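Local structure of ABC sugar transporter, periplasmic sugar binding protein (Legionella pneumophila subsp. pneumophila, 3ROT) at residues Tyr17-Ala28 and Gln245-Thr256. The protein probably binds a carbohydrate in the periplasm and hands it to an ABC transporter for uptake. Residues are numbered along the deposited sequence; the frame is centred on the assembly and turned at random.
Sequences YWTSLFQGAKKA and QQPFLMGYLSIT
Gly24 and Gly251 meet where helix segments 17-28 and 247-256, running in the same general direction, press together, their axes 6.4 Å apart at closest approach and crossing at -35°, an example of small residues letting backbones touch. No conventional hydrogen bond links the helices; CA-H...O contacts take that part, Gly24 CA lying 3.5 Å from Phe248 O and Gly251 CA 3.6 Å from Leu21 O. On the buried flank, Ala25 CB meets Ile255 CG1 at 3.7 Å, against strand 35-39. Leu21 swings its side chain trans to the backbone nitrogen (chi1 177°), and the turn at chi2 brings CD1 against Pro247 O and the CB of Met250, a selenomethionine. The Phe248 ring is a tight knob among Ser20, Gln23, Gly24 and Lys27, with Gly24 CA in CH-pi contact over its centre; Arg212 of the second subunit also packs on it. One turn on, Ala28 CB makes a CH-pi contact over one face of the Tyr252 ring, whose hydroxyl bonds to Glu31. Looser is the partly exposed rim, where Lys27 CG stays 4.1 Å from Tyr252 CE1 and a water accepts from Phe248 N and reaches Ser20 OG weakly. At the N-terminal end, Tyr17 CE1 packs 3.5 Å from Pro247 CB. The pair packs on the parallel sheet of one alpha/beta lobe in the two-lobed periplasmic binding protein fold, helix 247-264 following strand 241-243 of the other lobe.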
loop_
_atom_site.group_PDB
_atom_site.type_symbol
_atom_site.label_atom_id
_atom_site.label_comp_id
_atom_site.label_asym_id
_atom_site.label_seq_id
_atom_site.Cartn_x
_atom_site.Cartn_y
_atom_site.Cartn_z
ATOM N N TYR A 17 0.377 -5.494 -7.544
ATOM C CA TYR A 17 0.948 -6.161 -8.706
ATOM C C TYR A 17 1.650 -7.448 -8.305
ATOM O O TYR A 17 1.548 -8.469 -8.990
ATOM C CB TYR A 17 1.973 -5.238 -9.367
ATOM C CG TYR A 17 2.818 -5.899 -10.432
ATOM C CD1 TYR A 17 2.333 -6.063 -11.727
ATOM C CD2 TYR A 17 4.122 -6.333 -10.151
ATOM C CE1 TYR A 17 3.123 -6.635 -12.722
ATOM C CE2 TYR A 17 4.916 -6.906 -11.143
ATOM C CZ TYR A 17 4.406 -7.050 -12.427
ATOM O OH TYR A 17 5.185 -7.584 -13.424
ATOM N N TRP A 18 2.393 -7.376 -7.205
ATOM C CA TRP A 18 3.134 -8.519 -6.701
ATOM C C TRP A 18 2.234 -9.654 -6.230
ATOM O O TRP A 18 2.481 -10.807 -6.556
ATOM C CB TRP A 18 4.051 -8.100 -5.553
ATOM C CG TRP A 18 5.097 -7.110 -5.959
ATOM C CD1 TRP A 18 5.272 -5.848 -5.456
ATOM C CD2 TRP A 18 6.118 -7.294 -6.950
ATOM N NE1 TRP A 18 6.335 -5.237 -6.075
ATOM C CE2 TRP A 18 6.870 -6.097 -6.999
ATOM C CE3 TRP A 18 6.463 -8.350 -7.809
ATOM C CZ2 TRP A 18 7.961 -5.930 -7.867
ATOM C CZ3 TRP A 18 7.551 -8.183 -8.676
ATOM C CH2 TRP A 18 8.281 -6.977 -8.698
ATOM N N THR A 19 1.193 -9.335 -5.468
ATOM C CA THR A 19 0.309 -10.384 -4.978
ATOM C C THR A 19 -0.302 -11.166 -6.143
ATOM O O THR A 19 -0.622 -12.345 -6.013
ATOM C CB THR A 19 -0.806 -9.805 -4.073
ATOM O OG1 THR A 19 -1.414 -8.680 -4.712
ATOM C CG2 THR A 19 -0.228 -9.362 -2.751
ATOM N N SER A 20 -0.447 -10.504 -7.285
ATOM C CA SER A 20 -0.999 -11.151 -8.460
ATOM C C SER A 20 0.067 -12.099 -9.026
ATOM O O SER A 20 -0.221 -13.224 -9.425
ATOM C CB SER A 20 -1.396 -10.091 -9.490
ATOM O OG SER A 20 -1.935 -10.699 -10.645
ATOM N N LEU A 21 1.311 -11.636 -9.043
ATOM C CA LEU A 21 2.417 -12.452 -9.521
ATOM C C LEU A 21 2.597 -13.650 -8.577
ATOM O O LEU A 21 2.771 -14.788 -9.015
ATOM C CB LEU A 21 3.711 -11.638 -9.536
ATOM C CG LEU A 21 4.931 -12.452 -9.957
ATOM C CD1 LEU A 21 4.907 -12.591 -11.457
ATOM C CD2 LEU A 21 6.220 -11.779 -9.504
ATOM N N PHE A 22 2.564 -13.379 -7.281
ATOM C CA PHE A 22 2.731 -14.423 -6.274
ATOM C C PHE A 22 1.662 -15.514 -6.363
ATOM O O PHE A 22 1.967 -16.703 -6.232
ATOM C CB PHE A 22 2.704 -13.815 -4.864
ATOM C CG PHE A 22 3.818 -12.843 -4.582
ATOM C CD1 PHE A 22 5.019 -12.893 -5.287
ATOM C CD2 PHE A 22 3.683 -11.900 -3.561
ATOM C CE1 PHE A 22 6.073 -12.026 -4.983
ATOM C CE2 PHE A 22 4.735 -11.027 -3.247
ATOM C CZ PHE A 22 5.934 -11.096 -3.964
ATOM N N GLN A 23 0.410 -15.112 -6.562
ATOM C CA GLN A 23 -0.683 -16.070 -6.652
ATOM C C GLN A 23 -0.518 -16.984 -7.865
ATOM O O GLN A 23 -0.779 -18.181 -7.776
ATOM C CB GLN A 23 -2.032 -15.346 -6.698
ATOM C CG GLN A 23 -3.227 -16.278 -6.822
ATOM C CD GLN A 23 -3.258 -17.391 -5.767
ATOM O OE1 GLN A 23 -3.888 -18.431 -5.977
ATOM N NE2 GLN A 23 -2.594 -17.172 -4.636
ATOM N N GLY A 24 -0.078 -16.425 -8.991
ATOM C CA GLY A 24 0.136 -17.239 -10.175
ATOM C C GLY A 24 1.220 -18.282 -9.924
ATOM O O GLY A 24 1.113 -19.435 -10.349
ATOM N N ALA A 25 2.271 -17.874 -9.226
ATOM C CA ALA A 25 3.372 -18.768 -8.915
ATOM C C ALA A 25 2.905 -19.869 -7.950
ATOM O O ALA A 25 3.210 -21.048 -8.145
ATOM C CB ALA A 25 4.520 -17.978 -8.306
ATOM N N LYS A 26 2.164 -19.470 -6.917
ATOM C CA LYS A 26 1.634 -20.401 -5.920
ATOM C C LYS A 26 0.648 -21.401 -6.529
ATOM O O LYS A 26 0.641 -22.582 -6.160
ATOM C CB LYS A 26 0.950 -19.620 -4.790
ATOM C CG LYS A 26 1.904 -18.705 -4.028
ATOM C CD LYS A 26 1.269 -18.107 -2.778
ATOM C CE LYS A 26 0.040 -17.273 -3.109
ATOM N NZ LYS A 26 -0.483 -16.571 -1.899
ATOM N N LYS A 27 -0.190 -20.920 -7.448
ATOM C CA LYS A 27 -1.168 -21.769 -8.110
ATOM C C LYS A 27 -0.436 -22.831 -8.938
ATOM O O LYS A 27 -0.822 -24.000 -8.954
ATOM C CB LYS A 27 -2.080 -20.928 -9.011
ATOM C CG LYS A 27 -3.221 -21.720 -9.623
ATOM C CD LYS A 27 -4.137 -22.269 -8.536
ATOM C CE LYS A 27 -4.662 -23.646 -8.902
ATOM N NZ LYS A 27 -5.434 -23.628 -10.179
ATOM N N ALA A 28 0.622 -22.412 -9.626
ATOM C CA ALA A 28 1.415 -23.328 -10.434
ATOM C C ALA A 28 2.091 -24.337 -9.508
ATOM O O ALA A 28 2.114 -25.533 -9.794
ATOM C CB ALA A 28 2.456 -22.558 -11.224
ATOM N N GLN A 245 0.902 -6.228 -17.978
ATOM C CA GLN A 245 1.996 -7.185 -18.184
ATOM C C GLN A 245 1.550 -8.617 -17.829
ATOM O O GLN A 245 2.312 -9.560 -18.001
ATOM C CB GLN A 245 3.203 -6.847 -17.295
ATOM C CG GLN A 245 3.582 -5.383 -17.216
ATOM C CD GLN A 245 4.755 -5.146 -16.277
ATOM O OE1 GLN A 245 5.861 -5.613 -16.529
ATOM N NE2 GLN A 245 4.512 -4.425 -15.182
ATOM N N GLN A 246 0.327 -8.761 -17.326
ATOM C CA GLN A 246 -0.218 -10.063 -16.920
ATOM C C GLN A 246 0.669 -10.767 -15.888
ATOM O O GLN A 246 1.212 -11.835 -16.158
ATOM C CB GLN A 246 -0.410 -10.991 -18.133
ATOM C CG GLN A 246 -1.395 -10.461 -19.163
ATOM C CD GLN A 246 -1.894 -11.525 -20.115
ATOM O OE1 GLN A 246 -1.182 -11.950 -21.032
ATOM N NE2 GLN A 246 -3.124 -11.970 -19.898
ATOM N N PRO A 247 0.826 -10.174 -14.695
ATOM C CA PRO A 247 1.660 -10.773 -13.641
ATOM C C PRO A 247 1.294 -12.201 -13.214
ATOM O O PRO A 247 2.176 -13.000 -12.908
ATOM C CB PRO A 247 1.545 -9.771 -12.483
ATOM C CG PRO A 247 0.289 -9.001 -12.776
ATOM C CD PRO A 247 0.327 -8.853 -14.280
ATOM N N PHE A 248 0.003 -12.515 -13.193
ATOM C CA PHE A 248 -0.441 -13.854 -12.810
ATOM C C PHE A 248 0.175 -14.884 -13.762
ATOM O O PHE A 248 0.701 -15.913 -13.333
ATOM C CB PHE A 248 -1.969 -13.952 -12.868
ATOM C CG PHE A 248 -2.507 -15.289 -12.439
ATOM C CD1 PHE A 248 -2.999 -15.476 -11.146
ATOM C CD2 PHE A 248 -2.500 -16.372 -13.317
ATOM C CE1 PHE A 248 -3.477 -16.730 -10.735
ATOM C CE2 PHE A 248 -2.972 -17.628 -12.919
ATOM C CZ PHE A 248 -3.461 -17.805 -11.624
ATOM N N LEU A 249 0.100 -14.591 -15.059
ATOM C CA LEU A 249 0.643 -15.460 -16.100
ATOM C C LEU A 249 2.157 -15.588 -15.937
ATOM O O LEU A 249 2.729 -16.679 -16.070
ATOM C CB LEU A 249 0.319 -14.878 -17.486
ATOM C CG LEU A 249 0.708 -15.743 -18.685
ATOM C CD1 LEU A 249 -0.083 -17.048 -18.653
ATOM C CD2 LEU A 249 0.429 -14.984 -19.978
HETATM N N MSE A 250 2.791 -14.460 -15.647
HETATM C CA MSE A 250 4.234 -14.385 -15.445
HETATM C C MSE A 250 4.587 -15.356 -14.321
HETATM O O MSE A 250 5.470 -16.198 -14.461
HETATM C CB MSE A 250 4.606 -12.960 -15.036
HETATM C CG MSE A 250 6.031 -12.516 -15.339
HETATM SE SE MSE A 250 6.270 -10.663 -14.761
HETATM C CE MSE A 250 4.997 -9.808 -15.877
ATOM N N GLY A 251 3.881 -15.224 -13.201
ATOM C CA GLY A 251 4.124 -16.096 -12.067
ATOM C C GLY A 251 3.914 -17.561 -12.398
ATOM O O GLY A 251 4.819 -18.374 -12.218
ATOM N N TYR A 252 2.725 -17.889 -12.895
ATOM C CA TYR A 252 2.367 -19.265 -13.244
ATOM C C TYR A 252 3.377 -19.904 -14.193
ATOM O O TYR A 252 3.916 -20.982 -13.928
ATOM C CB TYR A 252 0.983 -19.291 -13.895
ATOM C CG TYR A 252 0.375 -20.669 -13.981
ATOM C CD1 TYR A 252 -0.520 -21.118 -13.010
ATOM C CD2 TYR A 252 0.749 -21.552 -14.995
ATOM C CE1 TYR A 252 -1.023 -22.419 -13.040
ATOM C CE2 TYR A 252 0.256 -22.855 -15.032
ATOM C CZ TYR A 252 -0.624 -23.281 -14.053
ATOM O OH TYR A 252 -1.072 -24.580 -14.074
ATOM N N LEU A 253 3.636 -19.231 -15.305
ATOM C CA LEU A 253 4.559 -19.751 -16.289
ATOM C C LEU A 253 6.010 -19.871 -15.851
ATOM O O LEU A 253 6.704 -20.785 -16.297
ATOM C CB LEU A 253 4.472 -18.933 -17.583
ATOM C CG LEU A 253 3.216 -19.180 -18.423
ATOM C CD1 LEU A 253 3.269 -18.318 -19.701
ATOM C CD2 LEU A 253 3.129 -20.670 -18.777
ATOM N N SER A 254 6.488 -18.976 -14.988
ATOM C CA SER A 254 7.882 -19.085 -14.557
ATOM C C SER A 254 8.098 -20.325 -13.673
ATOM O O SER A 254 9.065 -21.056 -13.857
ATOM C CB SER A 254 8.344 -17.805 -13.837
ATOM O OG SER A 254 7.859 -17.725 -12.511
ATOM N N ILE A 255 7.201 -20.583 -12.730
ATOM C CA ILE A 255 7.363 -21.769 -11.880
ATOM C C ILE A 255 7.186 -23.031 -12.729
ATOM O O ILE A 255 7.904 -24.026 -12.549
ATOM C CB ILE A 255 6.330 -21.788 -10.710
ATOM C CG1 ILE A 255 6.636 -20.658 -9.718
ATOM C CG2 ILE A 255 6.364 -23.134 -9.989
ATOM C CD1 ILE A 255 8.078 -20.647 -9.225
ATOM N N THR A 256 6.237 -22.979 -13.662
ATOM C CA THR A 256 5.966 -24.111 -14.543
ATOM C C THR A 256 7.204 -24.509 -15.339
ATOM O O THR A 256 7.521 -25.691 -15.451
ATOM C CB THR A 256 4.799 -23.797 -15.526
ATOM O OG1 THR A 256 3.587 -23.640 -14.787
ATOM C CG2 THR A 256 4.614 -24.926 -16.548
HETATM O O HOH W 1 -2.589 -10.798 -14.081
#